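PDB 2D5M: flavoredoxin from Desulfovibrio vulgaris str. 'Miyazaki F', which binds flavin mononucleotide and probably serves as an electron-transfer protein of the flavin reductase-like family. Local coordinates for residues T9-V19 / I30-I38; F114-I123 / F134-D144. One frame throughout, in Å; residues are numbered along the deposited sequence. Where two conformers were deposited one is given.

Contact 1 of 2, residues T9-V19 / I30-I38. With FMN (flavin mononucleotide), chain E.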
loop_
_atom_site.group_PDB
_atom_site.type_symbol
_atom_site.label_atom_id
_atom_site.label_comp_id
_atom_site.label_asym_id
_atom_site.label_seq_id
_atom_site.Cartn_x
_atom_site.Cartn_y
_atom_site.Cartn_z
ATOM N N THR A 9 -3.525 -4.989 12.491
ATOM C CA THR A 9 -3.399 -4.413 11.167
ATOM C C THR A 9 -2.187 -3.481 11.123
ATOM O O THR A 9 -2.342 -2.235 11.157
ATOM C CB THR A 9 -4.673 -3.662 10.721
ATOM O OG1 THR A 9 -4.993 -2.676 11.728
ATOM C CG2 THR A 9 -5.819 -4.603 10.568
ATOM N N LEU A 10 -1.020 -4.078 11.088
ATOM C CA LEU A 10 0.234 -3.365 11.244
ATOM C C LEU A 10 1.177 -3.757 10.130
ATOM O O LEU A 10 1.650 -4.879 10.064
ATOM C CB LEU A 10 0.811 -3.659 12.581
ATOM C CG LEU A 10 1.965 -2.894 13.120
ATOM C CD1 LEU A 10 1.859 -1.398 12.948
ATOM C CD2 LEU A 10 2.138 -3.241 14.642
ATOM N N ALA A 11 1.451 -2.813 9.250
ATOM C CA ALA A 11 2.371 -2.943 8.148
ATOM C C ALA A 11 2.779 -1.549 7.705
ATOM O O ALA A 11 2.034 -0.595 7.974
ATOM C CB ALA A 11 1.777 -3.714 6.991
ATOM N N TYR A 12 3.931 -1.427 7.042
ATOM C CA TYR A 12 4.392 -0.133 6.568
ATOM C C TYR A 12 5.010 -0.312 5.181
ATOM O O TYR A 12 5.635 -1.370 4.945
ATOM C CB TYR A 12 5.510 0.441 7.397
ATOM C CG TYR A 12 5.276 0.522 8.871
ATOM C CD1 TYR A 12 4.209 1.277 9.404
ATOM C CD2 TYR A 12 6.083 -0.137 9.752
ATOM C CE1 TYR A 12 3.992 1.344 10.748
ATOM C CE2 TYR A 12 5.886 -0.031 11.117
ATOM C CZ TYR A 12 4.858 0.695 11.621
ATOM O OH TYR A 12 4.659 0.764 12.985
ATOM N N PRO A 13 4.941 0.685 4.317
ATOM C CA PRO A 13 4.048 1.846 4.410
ATOM C C PRO A 13 2.622 1.406 4.129
ATOM O O PRO A 13 2.389 0.368 3.538
ATOM C CB PRO A 13 4.537 2.746 3.270
ATOM C CG PRO A 13 4.947 1.743 2.237
ATOM C CD PRO A 13 5.653 0.666 3.021
ATOM N N THR A 14 1.674 2.266 4.521
ATOM C CA THR A 14 0.296 2.219 3.996
ATOM C C THR A 14 0.007 3.584 3.394
ATOM O O THR A 14 0.590 4.597 3.840
ATOM C CB THR A 14 -0.784 1.781 5.017
ATOM O OG1 THR A 14 -1.096 2.849 5.909
ATOM C CG2 THR A 14 -0.312 0.553 5.791
ATOM N N PRO A 15 -0.841 3.644 2.385
ATOM C CA PRO A 15 -1.117 4.922 1.720
ATOM C C PRO A 15 -2.162 5.716 2.458
ATOM O O PRO A 15 -2.854 5.274 3.388
ATOM C CB PRO A 15 -1.605 4.464 0.354
ATOM C CG PRO A 15 -2.329 3.197 0.641
ATOM C CD PRO A 15 -1.539 2.522 1.717
ATOM N N LEU A 16 -2.316 6.957 1.991
ATOM C CA LEU A 16 -3.390 7.831 2.432
ATOM C C LEU A 16 -4.048 8.373 1.176
ATOM O O LEU A 16 -3.729 9.459 0.680
ATOM C CB LEU A 16 -2.887 8.978 3.362
ATOM C CG LEU A 16 -3.985 9.895 3.931
ATOM C CD1 LEU A 16 -4.926 9.109 4.805
ATOM C CD2 LEU A 16 -3.366 11.074 4.671
ATOM N N PHE A 17 -4.940 7.576 0.603
ATOM C CA PHE A 17 -5.666 7.945 -0.594
ATOM C C PHE A 17 -6.945 8.699 -0.240
ATOM O O PHE A 17 -7.715 8.237 0.569
ATOM C CB PHE A 17 -6.052 6.680 -1.349
ATOM C CG PHE A 17 -4.867 5.900 -1.955
ATOM C CD1 PHE A 17 -5.060 4.558 -2.282
ATOM C CD2 PHE A 17 -3.612 6.455 -2.211
ATOM C CE1 PHE A 17 -4.102 3.779 -2.883
ATOM C CE2 PHE A 17 -2.634 5.648 -2.842
ATOM C CZ PHE A 17 -2.866 4.334 -3.192
ATOM N N LEU A 18 -7.218 9.807 -0.931
ATOM C CA LEU A 18 -8.520 10.419 -0.812
ATOM C C LEU A 18 -9.385 9.969 -1.997
ATOM O O LEU A 18 -9.121 10.304 -3.167
ATOM C CB LEU A 18 -8.507 11.924 -0.723
ATOM C CG LEU A 18 -8.018 12.432 0.652
ATOM C CD1 LEU A 18 -6.527 12.184 0.791
ATOM C CD2 LEU A 18 -8.447 13.884 0.839
ATOM N N VAL A 19 -10.395 9.162 -1.704
ATOM C CA VAL A 19 -11.279 8.568 -2.701
ATOM C C VAL A 19 -12.392 9.539 -2.974
ATOM O O VAL A 19 -13.155 9.903 -2.058
ATOM C CB VAL A 19 -11.830 7.229 -2.195
ATOM C CG1 VAL A 19 -12.781 6.653 -3.220
ATOM C CG2 VAL A 19 -10.702 6.222 -1.922
ATOM N N ILE A 30 -14.998 13.298 -0.702
ATOM C CA ILE A 30 -13.738 12.630 -0.535
ATOM C C ILE A 30 -13.761 11.941 0.817
ATOM O O ILE A 30 -14.284 12.505 1.788
ATOM C CB ILE A 30 -12.519 13.589 -0.578
ATOM C CG1 ILE A 30 -12.815 14.952 0.073
ATOM C CG2 ILE A 30 -11.989 13.706 -2.005
ATOM C CD1 ILE A 30 -11.626 15.892 0.246
ATOM N N MET A 31 -13.158 10.748 0.877
ATOM C CA MET A 31 -12.903 10.034 2.127
ATOM C C MET A 31 -11.484 9.539 2.115
ATOM O O MET A 31 -10.876 9.396 1.060
ATOM C CB MET A 31 -13.902 8.911 2.390
ATOM C CG MET A 31 -13.948 7.855 1.300
ATOM S SD MET A 31 -12.646 6.620 1.391
ATOM C CE MET A 31 -13.198 5.575 2.739
ATOM N N ALA A 32 -10.910 9.273 3.289
ATOM C CA ALA A 32 -9.573 8.709 3.388
ATOM C C ALA A 32 -9.606 7.181 3.392
ATOM O O ALA A 32 -10.430 6.563 4.110
ATOM C CB ALA A 32 -8.920 9.185 4.670
ATOM N N ALA A 33 -8.700 6.582 2.660
ATOM C CA ALA A 33 -8.558 5.120 2.594
ATOM C C ALA A 33 -7.071 4.759 2.665
ATOM O O ALA A 33 -6.294 5.206 1.831
ATOM C CB ALA A 33 -9.158 4.535 1.354
ATOM N N ALA A 34 -6.726 3.908 3.622
ATOM C CA ALA A 34 -5.407 3.314 3.709
ATOM C C ALA A 34 -5.397 1.825 3.411
ATOM O O ALA A 34 -4.317 1.255 3.175
ATOM C CB ALA A 34 -4.796 3.546 5.087
ATOM N N TRP A 35 -6.559 1.146 3.449
ATOM C CA TRP A 35 -6.647 -0.290 3.165
ATOM C C TRP A 35 -6.804 -0.410 1.653
ATOM O O TRP A 35 -7.891 -0.609 1.105
ATOM C CB TRP A 35 -7.797 -0.938 3.893
ATOM C CG TRP A 35 -7.663 -1.202 5.371
ATOM C CD1 TRP A 35 -8.566 -1.959 6.044
ATOM C CD2 TRP A 35 -6.686 -0.811 6.351
ATOM N NE1 TRP A 35 -8.228 -2.064 7.358
ATOM C CE2 TRP A 35 -7.077 -1.374 7.587
ATOM C CE3 TRP A 35 -5.503 -0.065 6.325
ATOM C CZ2 TRP A 35 -6.360 -1.199 8.760
ATOM C CZ3 TRP A 35 -4.782 0.123 7.491
ATOM C CH2 TRP A 35 -5.212 -0.451 8.715
ATOM N N ALA A 36 -5.701 -0.219 0.947
ATOM C CA ALA A 36 -5.695 0.009 -0.476
ATOM C C ALA A 36 -4.309 -0.214 -1.030
ATOM O O ALA A 36 -3.310 -0.105 -0.321
ATOM C CB ALA A 36 -6.135 1.451 -0.798
ATOM N N GLY A 37 -4.259 -0.460 -2.354
ATOM C CA GLY A 37 -2.989 -0.522 -3.058
ATOM C C GLY A 37 -3.240 -0.957 -4.476
ATOM O O GLY A 37 -4.347 -1.254 -4.880
ATOM N N ILE A 38 -2.167 -0.902 -5.297
ATOM C CA ILE A 38 -2.247 -1.399 -6.668
ATOM C C ILE A 38 -2.482 -2.893 -6.602
ATOM O O ILE A 38 -1.851 -3.580 -5.785
ATOM C CB ILE A 38 -1.015 -1.003 -7.465
ATOM C CG1 ILE A 38 -0.890 0.537 -7.536
ATOM C CG2 ILE A 38 -1.000 -1.638 -8.846
ATOM C CD1 ILE A 38 0.435 1.026 -8.075
HETATM N N1 FMN E . -12.537 3.736 5.810
HETATM C C2 FMN E . -12.687 2.690 4.938
HETATM O O2 FMN E . -13.805 2.204 4.717
HETATM N N3 FMN E . -11.552 2.159 4.330
HETATM C C4 FMN E . -10.259 2.575 4.555
HETATM O O4 FMN E . -9.302 2.031 3.965
HETATM C C4A FMN E . -10.099 3.625 5.501
HETATM N N5 FMN E . -8.850 4.047 5.816
HETATM C C5A FMN E . -8.777 5.168 6.603
HETATM C C6 FMN E . -7.480 5.655 6.930
HETATM C C7 FMN E . -7.274 6.802 7.680
HETATM C C7M FMN E . -5.894 7.281 8.063
HETATM C C8 FMN E . -8.447 7.533 8.103
HETATM C C8M FMN E . -8.257 8.845 8.847
HETATM C C9 FMN E . -9.712 7.030 7.854
HETATM C C9A FMN E . -9.903 5.876 7.113
HETATM N N10 FMN E . -11.168 5.302 6.855
HETATM C C10 FMN E . -11.284 4.225 6.013
HETATM C "C1'" FMN E . -12.392 5.923 7.435
HETATM C "C2'" FMN E . -13.162 6.770 6.424
HETATM O "O2'" FMN E . -12.315 7.682 5.714
HETATM C "C3'" FMN E . -14.219 7.580 7.181
HETATM O "O3'" FMN E . -15.201 6.634 7.664
HETATM C "C4'" FMN E . -14.889 8.668 6.356
HETATM O "O4'" FMN E . -15.564 9.533 7.310
HETATM C "C5'" FMN E . -15.877 8.162 5.364
HETATM O "O5'" FMN E . -16.449 9.319 4.674
HETATM P P FMN E . -17.800 9.193 3.807
HETATM O O1P FMN E . -18.913 8.684 4.733
HETATM O O2P FMN E . -17.598 8.247 2.648
HETATM O O3P FMN E . -17.995 10.640 3.391
#
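In the conformer given here, Met31 turns its CG into the niche between backbone N and carbonyl carbon (chi1 58°) and bends again at the next two torsions, which lays SD alongside Val19 and carries CE to 3.6 Å from N1 of the flavin. Phe17 takes the more usual course, CG anti to the carbonyl carbon (chi1 -68°), and its CD1 meets Ala36 CB at 3.6 Å while Pro15 CB of its own segment lies over one face of the ring, offset toward its rim. Beneath these side chains runs an antiparallel hairpin ladder in which Phe17 with Ala33, and Val19 with Met31, are the hydrogen-bonded pairs. Beyond it the chain makes an inverse gamma turn centred on Trp35, whose indole crosses Thr9 at about a right angle and gives NE1 to Ser41 of the second subunit. The turn presents backbone N-H groups to the cofactor: Ala34 N reaches FMN N5 at 3.1 Å and Trp35 N reaches FMN O4 at 2.9 Å, while the ribityl O2' donates to Ala32 O at 2.7 Å. Neutral amide donors at N5 and O4 would be expected to stabilise electron density gathering there on reduction, and so probably help tune the flavin's potential.

Contact 2 of 2, residues F114-I123 / F134-D144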
loop_
_atom_site.group_PDB
_atom_site.type_symbol
_atom_site.label_atom_id
_atom_site.label_comp_id
_atom_site.label_asym_id
_atom_site.label_seq_id
_atom_site.Cartn_x
_atom_site.Cartn_y
_atom_site.Cartn_z
ATOM N N PHE A 114 -4.315 18.958 -4.838
ATOM C CA PHE A 114 -3.332 17.911 -4.564
ATOM C C PHE A 114 -2.427 17.707 -5.775
ATOM O O PHE A 114 -2.807 17.982 -6.896
ATOM C CB PHE A 114 -4.010 16.619 -4.175
ATOM C CG PHE A 114 -4.690 16.619 -2.815
ATOM C CD1 PHE A 114 -4.840 17.746 -2.005
ATOM C CD2 PHE A 114 -5.185 15.415 -2.324
ATOM C CE1 PHE A 114 -5.521 17.686 -0.802
ATOM C CE2 PHE A 114 -5.851 15.368 -1.131
ATOM C CZ PHE A 114 -6.042 16.484 -0.371
ATOM N N PRO A 115 -1.224 17.206 -5.535
ATOM C CA PRO A 115 -0.247 17.129 -6.608
ATOM C C PRO A 115 -0.506 16.037 -7.620
ATOM O O PRO A 115 0.031 16.047 -8.756
ATOM C CB PRO A 115 1.051 16.865 -5.851
ATOM C CG PRO A 115 0.635 16.154 -4.571
ATOM C CD PRO A 115 -0.608 16.914 -4.235
ATOM N N MET A 116 -1.264 15.041 -7.245
ATOM C CA MET A 116 -1.454 13.841 -8.064
ATOM C C MET A 116 -2.894 13.334 -7.886
ATOM O O MET A 116 -3.403 13.250 -6.777
ATOM C CB MET A 116 -0.477 12.775 -7.643
ATOM C CG MET A 116 -0.542 11.462 -8.356
ATOM S SD MET A 116 0.996 10.609 -7.893
ATOM C CE MET A 116 0.736 9.163 -8.837
ATOM N N ALA A 117 -3.507 12.951 -9.000
ATOM C CA ALA A 117 -4.865 12.442 -9.002
ATOM C C ALA A 117 -4.944 11.290 -10.039
ATOM O O ALA A 117 -4.316 11.334 -11.078
ATOM C CB ALA A 117 -5.857 13.525 -9.326
ATOM N N ILE A 118 -5.721 10.293 -9.686
ATOM C CA ILE A 118 -5.917 9.099 -10.491
ATOM C C ILE A 118 -7.408 8.952 -10.757
ATOM O O ILE A 118 -8.211 9.063 -9.811
ATOM C CB ILE A 118 -5.372 7.855 -9.724
ATOM C CG1 ILE A 118 -3.955 8.058 -9.240
ATOM C CG2 ILE A 118 -5.530 6.632 -10.608
ATOM C CD1 ILE A 118 -3.453 6.953 -8.329
ATOM N N GLU A 119 -7.792 8.738 -12.002
ATOM C CA GLU A 119 -9.168 8.529 -12.395
ATOM C C GLU A 119 -9.434 7.052 -12.603
ATOM O O GLU A 119 -8.699 6.414 -13.384
ATOM C CB GLU A 119 -9.469 9.298 -13.706
ATOM C CG GLU A 119 -9.287 10.791 -13.588
ATOM C CD GLU A 119 -9.988 11.577 -14.673
ATOM O OE1 GLU A 119 -11.061 11.069 -15.143
ATOM O OE2 GLU A 119 -9.508 12.691 -14.982
ATOM N N LEU A 120 -10.441 6.520 -11.930
ATOM C CA LEU A 120 -10.718 5.083 -11.978
ATOM C C LEU A 120 -12.170 4.780 -12.356
ATOM O O LEU A 120 -13.129 5.416 -11.944
ATOM C CB LEU A 120 -10.399 4.396 -10.640
ATOM C CG LEU A 120 -8.957 4.605 -10.168
ATOM C CD1 LEU A 120 -8.858 5.722 -9.113
ATOM C CD2 LEU A 120 -8.327 3.320 -9.625
ATOM N N LYS A 121 -12.288 3.711 -13.168
ATOM C CA LYS A 121 -13.557 3.096 -13.541
ATOM C C LYS A 121 -13.751 1.852 -12.726
ATOM O O LYS A 121 -12.862 0.973 -12.696
ATOM C CB LYS A 121 -13.559 2.738 -15.025
ATOM C CG LYS A 121 -14.731 1.958 -15.576
ATOM C CD LYS A 121 -14.600 1.568 -17.042
ATOM C CE LYS A 121 -13.458 0.601 -17.304
ATOM N NZ LYS A 121 -13.461 -0.168 -18.559
ATOM N N LEU A 122 -14.885 1.657 -12.055
ATOM C CA LEU A 122 -15.118 0.449 -11.292
ATOM C C LEU A 122 -15.210 -0.761 -12.234
ATOM O O LEU A 122 -16.044 -0.753 -13.155
ATOM C CB LEU A 122 -16.435 0.575 -10.524
ATOM C CG LEU A 122 -16.727 -0.578 -9.567
ATOM C CD1 LEU A 122 -15.687 -0.683 -8.484
ATOM C CD2 LEU A 122 -18.156 -0.451 -8.990
ATOM N N ILE A 123 -14.413 -1.784 -11.984
ATOM C CA ILE A 123 -14.417 -3.000 -12.799
ATOM C C ILE A 123 -14.771 -4.244 -11.975
ATOM O O ILE A 123 -15.250 -5.218 -12.589
ATOM C CB ILE A 123 -13.129 -3.178 -13.617
ATOM C CG1 ILE A 123 -11.872 -3.192 -12.749
ATOM C CG2 ILE A 123 -13.064 -2.126 -14.706
ATOM C CD1 ILE A 123 -10.669 -3.767 -13.485
ATOM N N PHE A 134 -13.482 -2.699 -3.665
ATOM C CA PHE A 134 -13.748 -2.166 -4.998
ATOM C C PHE A 134 -12.452 -2.177 -5.812
ATOM O O PHE A 134 -11.419 -1.751 -5.287
ATOM C CB PHE A 134 -14.272 -0.721 -4.943
ATOM C CG PHE A 134 -15.622 -0.538 -4.342
ATOM C CD1 PHE A 134 -15.778 0.214 -3.200
ATOM C CD2 PHE A 134 -16.778 -1.045 -4.928
ATOM C CE1 PHE A 134 -17.023 0.438 -2.686
ATOM C CE2 PHE A 134 -18.014 -0.804 -4.347
ATOM C CZ PHE A 134 -18.157 -0.088 -3.219
ATOM N N ILE A 135 -12.517 -2.657 -7.024
ATOM C CA ILE A 135 -11.360 -2.680 -7.925
ATOM C C ILE A 135 -11.635 -1.671 -9.001
ATOM O O ILE A 135 -12.630 -1.773 -9.768
ATOM C CB ILE A 135 -11.149 -4.058 -8.542
ATOM C CG1 ILE A 135 -11.158 -5.184 -7.504
ATOM C CG2 ILE A 135 -9.882 -4.037 -9.370
ATOM C CD1 ILE A 135 -10.117 -5.021 -6.463
ATOM N N GLY A 136 -10.791 -0.644 -9.078
ATOM C CA GLY A 136 -10.880 0.358 -10.117
ATOM C C GLY A 136 -9.787 0.195 -11.143
ATOM O O GLY A 136 -8.633 -0.015 -10.804
ATOM N N GLU A 137 -10.183 0.296 -12.403
ATOM C CA GLU A 137 -9.232 0.367 -13.508
ATOM C C GLU A 137 -8.750 1.809 -13.602
ATOM O O GLU A 137 -9.542 2.738 -13.689
ATOM C CB GLU A 137 -9.866 -0.045 -14.821
ATOM C CG GLU A 137 -8.929 0.066 -15.994
ATOM C CD GLU A 137 -9.459 -0.465 -17.314
ATOM O OE1 GLU A 137 -10.525 -1.141 -17.312
ATOM O OE2 GLU A 137 -8.799 -0.191 -18.361
ATOM N N ILE A 138 -7.448 2.003 -13.621
ATOM C CA ILE A 138 -6.837 3.303 -13.789
ATOM C C ILE A 138 -6.965 3.744 -15.238
ATOM O O ILE A 138 -6.434 3.114 -16.148
ATOM C CB ILE A 138 -5.331 3.260 -13.401
ATOM C CG1 ILE A 138 -5.160 2.869 -11.937
ATOM C CG2 ILE A 138 -4.655 4.563 -13.714
ATOM C CD1 ILE A 138 -3.709 2.573 -11.515
ATOM N N MET A 139 -7.701 4.841 -15.431
ATOM C CA MET A 139 -7.937 5.420 -16.738
ATOM C C MET A 139 -6.962 6.527 -17.043
ATOM O O MET A 139 -6.672 6.802 -18.236
ATOM C CB MET A 139 -9.405 5.897 -16.868
ATOM C CG MET A 139 -10.428 4.869 -16.487
ATOM S SD MET A 139 -10.246 3.235 -17.241
ATOM C CE MET A 139 -10.604 3.643 -18.929
ATOM N N ASP A 140 -6.463 7.231 -16.018
ATOM C CA ASP A 140 -5.507 8.315 -16.185
ATOM C C ASP A 140 -4.891 8.610 -14.857
ATOM O O ASP A 140 -5.519 8.507 -13.810
ATOM C CB ASP A 140 -6.196 9.594 -16.703
ATOM C CG ASP A 140 -5.246 10.630 -17.245
ATOM O OD1 ASP A 140 -4.153 10.268 -17.732
ATOM O OD2 ASP A 140 -5.577 11.829 -17.232
ATOM N N VAL A 141 -3.633 8.991 -14.884
ATOM C CA VAL A 141 -2.905 9.538 -13.741
ATOM C C VAL A 141 -2.442 10.952 -14.127
ATOM O O VAL A 141 -1.775 11.132 -15.146
ATOM C CB VAL A 141 -1.702 8.648 -13.407
ATOM C CG1 VAL A 141 -0.926 9.296 -12.247
ATOM C CG2 VAL A 141 -2.112 7.214 -13.122
ATOM N N LYS A 142 -2.832 11.935 -13.344
ATOM C CA LYS A 142 -2.549 13.333 -13.566
ATOM C C LYS A 142 -1.628 13.848 -12.480
ATOM O O LYS A 142 -1.886 13.628 -11.297
ATOM C CB LYS A 142 -3.837 14.190 -13.584
ATOM C CG LYS A 142 -4.658 14.029 -14.867
ATOM C CD LYS A 142 -5.726 15.123 -14.899
ATOM C CE LYS A 142 -7.107 14.564 -15.034
ATOM N NZ LYS A 142 -7.268 13.721 -16.255
ATOM N N VAL A 143 -0.592 14.544 -12.885
ATOM C CA VAL A 143 0.414 15.058 -11.914
ATOM C C VAL A 143 0.709 16.485 -12.250
ATOM O O VAL A 143 0.886 16.863 -13.400
ATOM C CB VAL A 143 1.657 14.175 -11.958
ATOM C CG1 VAL A 143 2.711 14.726 -10.989
ATOM C CG2 VAL A 143 1.349 12.725 -11.617
ATOM N N ASP A 144 0.830 17.322 -11.249
ATOM C CA ASP A 144 1.268 18.714 -11.416
ATOM C C ASP A 144 2.575 18.752 -12.220
ATOM O O ASP A 144 3.541 18.015 -11.934
ATOM C CB ASP A 144 1.455 19.360 -10.052
ATOM C CG ASP A 144 0.241 19.806 -9.280
ATOM O OD1 ASP A 144 -0.830 19.782 -9.906
ATOM O OD2 ASP A 144 0.334 20.161 -8.095
#
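The Phe134 ring is met obliquely by Leu122, whose CD1 comes to 3.7 Å from Phe134 CD2, and it also meets the ring of Tyr57 with the planes at about 55°. Among the flat polar groups, the Glu119 carboxylate receives Lys142 NZ from above its plane, 37° out of it, at 2.8 Å from OE2; Asp140 offers OD2 to the same ammonium through its anti lone pair, at 2.7 Å, while its OD1 is hydrogen-bonded to Ser4 OG of the second subunit. Lys142 reaches both because its chain bends at the last two torsions, chi4 being -58°. Glu104 adds a third carboxylate, and backbone N-H groups of Glu104 and His105 hold the Glu119 oxygens, so the buried lysine is probably kept charged. Strands 116-126 and 133-144 form an antiparallel hairpin, interrupted by a classic beta bulge: Met139 and Asp140 both face Glu119, Met139 N bonding to Glu119 O and Glu119 N to Asp140 O. The extra residue shifts the register by one, yet Ile118, Leu120, Ile138 and Val141 still share one face of the sheet. There Ile118 CG2 touches Ile138 CG2 at 3.8 Å, and Leu120 CD2 meets Ile138 CG1 at 3.9 Å. On the other face, Lys121, bent at its third torsion, and the extended Glu137 lie side by side and meet in a weak salt bridge, NZ to OE1 3.3 Å. At the far end Lys142, Val143 and Asp144 pair with a strand of the second subunit, and Asp144 OD1 forms a salt bridge with its Lys2.

From the N terminus, contact 1 closes first: the chain enters through 9-13, runs along strand 14-22 and returns on strand 28-41, a short hairpin complete before contact 2 begins. Contact 2 then closes a second hairpin from 116-126 and 133-144, so the two lie in series, neither nested nor crossed. Their centres are 14 Å apart. Strand 65-70 pairs with 14-22 and 116-126, and strand 44-48 with 28-41 and 133-144; these two bridges close the hairpins into a six-stranded antiparallel barrel, consistent with the FMN-binding split-barrel fold. The contacts also meet directly, Leu18 packing on Phe114, and both reach the second subunit.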